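Local atomic coordinates of glutamate ABC superfamily ATP binding cassette transporter, binding protein (Enterococcus faecium DO, PDB entry 5EYF), a protein that binds glutamate and probably delivers it to an ABC transporter for uptake, as a solute-binding protein of bacterial family 3. Residues V215-A218 with L219-H223. Sequence-based numbering, arbitrary orientation.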
ATOM      1  N   VAL B 215       0.876  21.210   2.234  1.00 16.69           N
ATOM      2  CA  VAL B 215       1.654  20.050   1.804  1.00 16.60           C
ATOM      3  C   VAL B 215       0.799  19.116   0.956  1.00 17.60           C
ATOM      4  O   VAL B 215       1.247  18.620  -0.090  1.00 17.86           O
ATOM      5  CB  VAL B 215       2.225  19.326   3.039  1.00 15.08           C
ATOM      6  CG1 VAL B 215       2.810  17.960   2.668  1.00 16.52           C
ATOM      7  CG2 VAL B 215       3.275  20.212   3.730  1.00 17.68           C
ATOM      8  N   ASN B 216      -0.443  18.876   1.377  1.00 17.09           N
ATOM      9  CA  ASN B 216      -1.296  17.987   0.580  1.00 15.54           C
ATOM     10  C   ASN B 216      -1.627  18.588  -0.778  1.00 16.33           C
ATOM     11  O   ASN B 216      -1.684  17.866  -1.780  1.00 17.96           O
ATOM     12  CB  ASN B 216      -2.584  17.650   1.333  1.00 16.50           C
ATOM     13  CG  ASN B 216      -2.376  16.529   2.314  1.00 17.09           C
ATOM     14  OD1 ASN B 216      -1.467  15.710   2.140  1.00 17.56           O
ATOM     15  ND2 ASN B 216      -3.177  16.498   3.371  1.00 20.38           N
ATOM     16  N   GLN B 217      -1.838  19.905  -0.827  1.00 16.85           N
ATOM     17  CA  GLN B 217      -2.098  20.559  -2.099  1.00 18.70           C
ATOM     18  C   GLN B 217      -0.883  20.474  -3.006  1.00 18.56           C
ATOM     19  O   GLN B 217      -1.013  20.256  -4.214  1.00 18.95           O
ATOM     20  CB  GLN B 217      -2.482  22.024  -1.843  1.00 20.77           C
ATOM     21  CG  GLN B 217      -2.714  22.863  -3.092  1.00 26.06           C
ATOM     22  CD  GLN B 217      -3.929  22.427  -3.872  0.67 28.44           C
ATOM     23  OE1 GLN B 217      -4.885  21.906  -3.306  0.41 29.37           O
ATOM     24  NE2 GLN B 217      -3.900  22.638  -5.187  0.49 29.35           N
ATOM     25  N   ALA B 218       0.311  20.656  -2.435  1.00 17.85           N
ATOM     26  CA  ALA B 218       1.547  20.525  -3.200  1.00 17.94           C
ATOM     27  C   ALA B 218       1.665  19.134  -3.814  1.00 17.82           C
ATOM     28  O   ALA B 218       1.954  18.996  -5.010  1.00 16.51           O
ATOM     29  CB  ALA B 218       2.744  20.829  -2.299  1.00 17.22           C
ATOM     30  N   LEU B 219       1.417  18.088  -3.008  1.00 16.68           N
ATOM     31  CA  LEU B 219       1.449  16.722  -3.528  1.00 15.63           C
ATOM     32  C   LEU B 219       0.427  16.535  -4.634  1.00 17.27           C
ATOM     33  O   LEU B 219       0.733  15.934  -5.668  1.00 17.52           O
ATOM     34  CB  LEU B 219       1.191  15.696  -2.412  1.00 15.34           C
ATOM     35  CG  LEU B 219       2.351  15.497  -1.436  1.00 15.45           C
ATOM     36  CD1 LEU B 219       1.854  14.729  -0.208  1.00 17.61           C
ATOM     37  CD2 LEU B 219       3.475  14.759  -2.150  1.00 16.29           C
ATOM     38  N   GLU B 220      -0.799  17.029  -4.427  0.54 18.48           N
ATOM     39  CA  GLU B 220      -1.818  16.965  -5.478  0.54 20.53           C
ATOM     40  C   GLU B 220      -1.300  17.554  -6.784  0.54 20.75           C
ATOM     41  O   GLU B 220      -1.428  16.949  -7.851  0.54 21.86           O
ATOM     42  CB  GLU B 220      -3.085  17.700  -5.030  0.54 22.62           C
ATOM     43  CG  GLU B 220      -4.254  17.578  -6.004  0.54 27.64           C
ATOM     44  CD  GLU B 220      -5.537  18.224  -5.482  0.54 34.34           C
ATOM     45  OE1 GLU B 220      -5.486  18.923  -4.445  0.54 36.75           O
ATOM     46  OE2 GLU B 220      -6.601  18.032  -6.109  0.54 37.55           O
ATOM     47  N   GLU B 221      -0.705  18.742  -6.708  1.00 19.40           N
ATOM     48  CA  GLU B 221      -0.206  19.411  -7.903  1.00 20.25           C
ATOM     49  C   GLU B 221       0.910  18.605  -8.562  1.00 19.31           C
ATOM     50  O   GLU B 221       0.989  18.542  -9.796  1.00 20.14           O
ATOM     51  CB  GLU B 221       0.284  20.804  -7.519  1.00 21.59           C
ATOM     52  CG  GLU B 221      -0.836  21.817  -7.218  1.00 26.06           C
ATOM     53  CD  GLU B 221      -0.298  23.184  -6.790  1.00 31.55           C
ATOM     54  OE1 GLU B 221       0.824  23.557  -7.218  1.00 33.39           O
ATOM     55  OE2 GLU B 221      -1.000  23.884  -6.019  1.00 32.96           O
HETATM   56  N   MSE B 222       1.754  17.954  -7.756  1.00 18.22           N
HETATM   57  CA  MSE B 222       2.879  17.198  -8.278  1.00 18.16           C
HETATM   58  C   MSE B 222       2.422  15.909  -8.957  1.00 18.96           C
HETATM   59  O   MSE B 222       3.009  15.460  -9.943  1.00 19.32           O
HETATM   60  CB  MSE B 222       3.853  16.861  -7.145  1.00 17.50           C
HETATM   61  CG  MSE B 222       4.590  18.113  -6.597  1.00 16.50           C
HETATM   62 SE   MSE B 222       5.345  17.831  -4.834  0.76 17.96          SE
HETATM   63  CE  MSE B 222       6.434  16.231  -5.160  0.98 18.96           C
ATOM     64  N   HIS B 223       1.376  15.297  -8.401  1.00 18.76           N
ATOM     65  CA  HIS B 223       0.755  14.171  -9.091  1.00 19.50           C
ATOM     66  C   HIS B 223       0.056  14.611 -10.364  1.00 21.89           C
ATOM     67  O   HIS B 223       0.047  13.866 -11.352  1.00 25.22           O
ATOM     68  CB  HIS B 223      -0.241  13.484  -8.177  1.00 19.93           C
ATOM     69  CG  HIS B 223       0.395  12.652  -7.129  1.00 19.32           C
ATOM     70  ND1 HIS B 223       0.973  11.428  -7.400  1.00 19.06           N
ATOM     71  CD2 HIS B 223       0.515  12.845  -5.796  1.00 18.89           C
ATOM     72  CE1 HIS B 223       1.429  10.910  -6.275  1.00 18.86           C
ATOM     73  NE2 HIS B 223       1.166  11.749  -5.289  1.00 18.56           N
TER
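Val215 to Ala218 accept successive i to i+4 backbone hydrogen bonds from the N-H groups of Leu219 to Met222, from Leu219 N to Val215 O at 3.0 Å through to Met222 N to Ala218 O at 2.9 Å. On the exposed side, Gln217 NE2 donates to Glu221 OE2 one turn on, a long but fairly straight bond of 3.3 Å. Glu221 OE2 accepts through its anti lone pair, the one away from the other carboxylate oxygen, and lies in the amide plane of Gln217, although the two groups are turned 63° against each other. Gln217 starts with CG anti to its backbone N (chi1 177°) and then bends at chi2 (67°), which brings the amide alongside the Glu221 carboxylate. This helix, 209-225, belongs to the alpha/beta fold of a periplasmic-binding-protein-type domain, and the contact lies away from the glutamate pocket. On the buried side of the helix Val215 CG1 and Leu219 CD1 make a loose apolar contact at 4.4 Å, and Val215 also packs on Ile202 and Ile204 of strand 198-205. Met222, a selenomethionine, sets CG 3.2 Å from Ala218 O, with the selenium further off at 3.6 Å from the same oxygen, while its side chain packs against Ala48 and Ile49 of helix 41-54. Asn216 OD1, 4.2 Å from Leu219 CD1, accepts a hydrogen bond from Asp100 N.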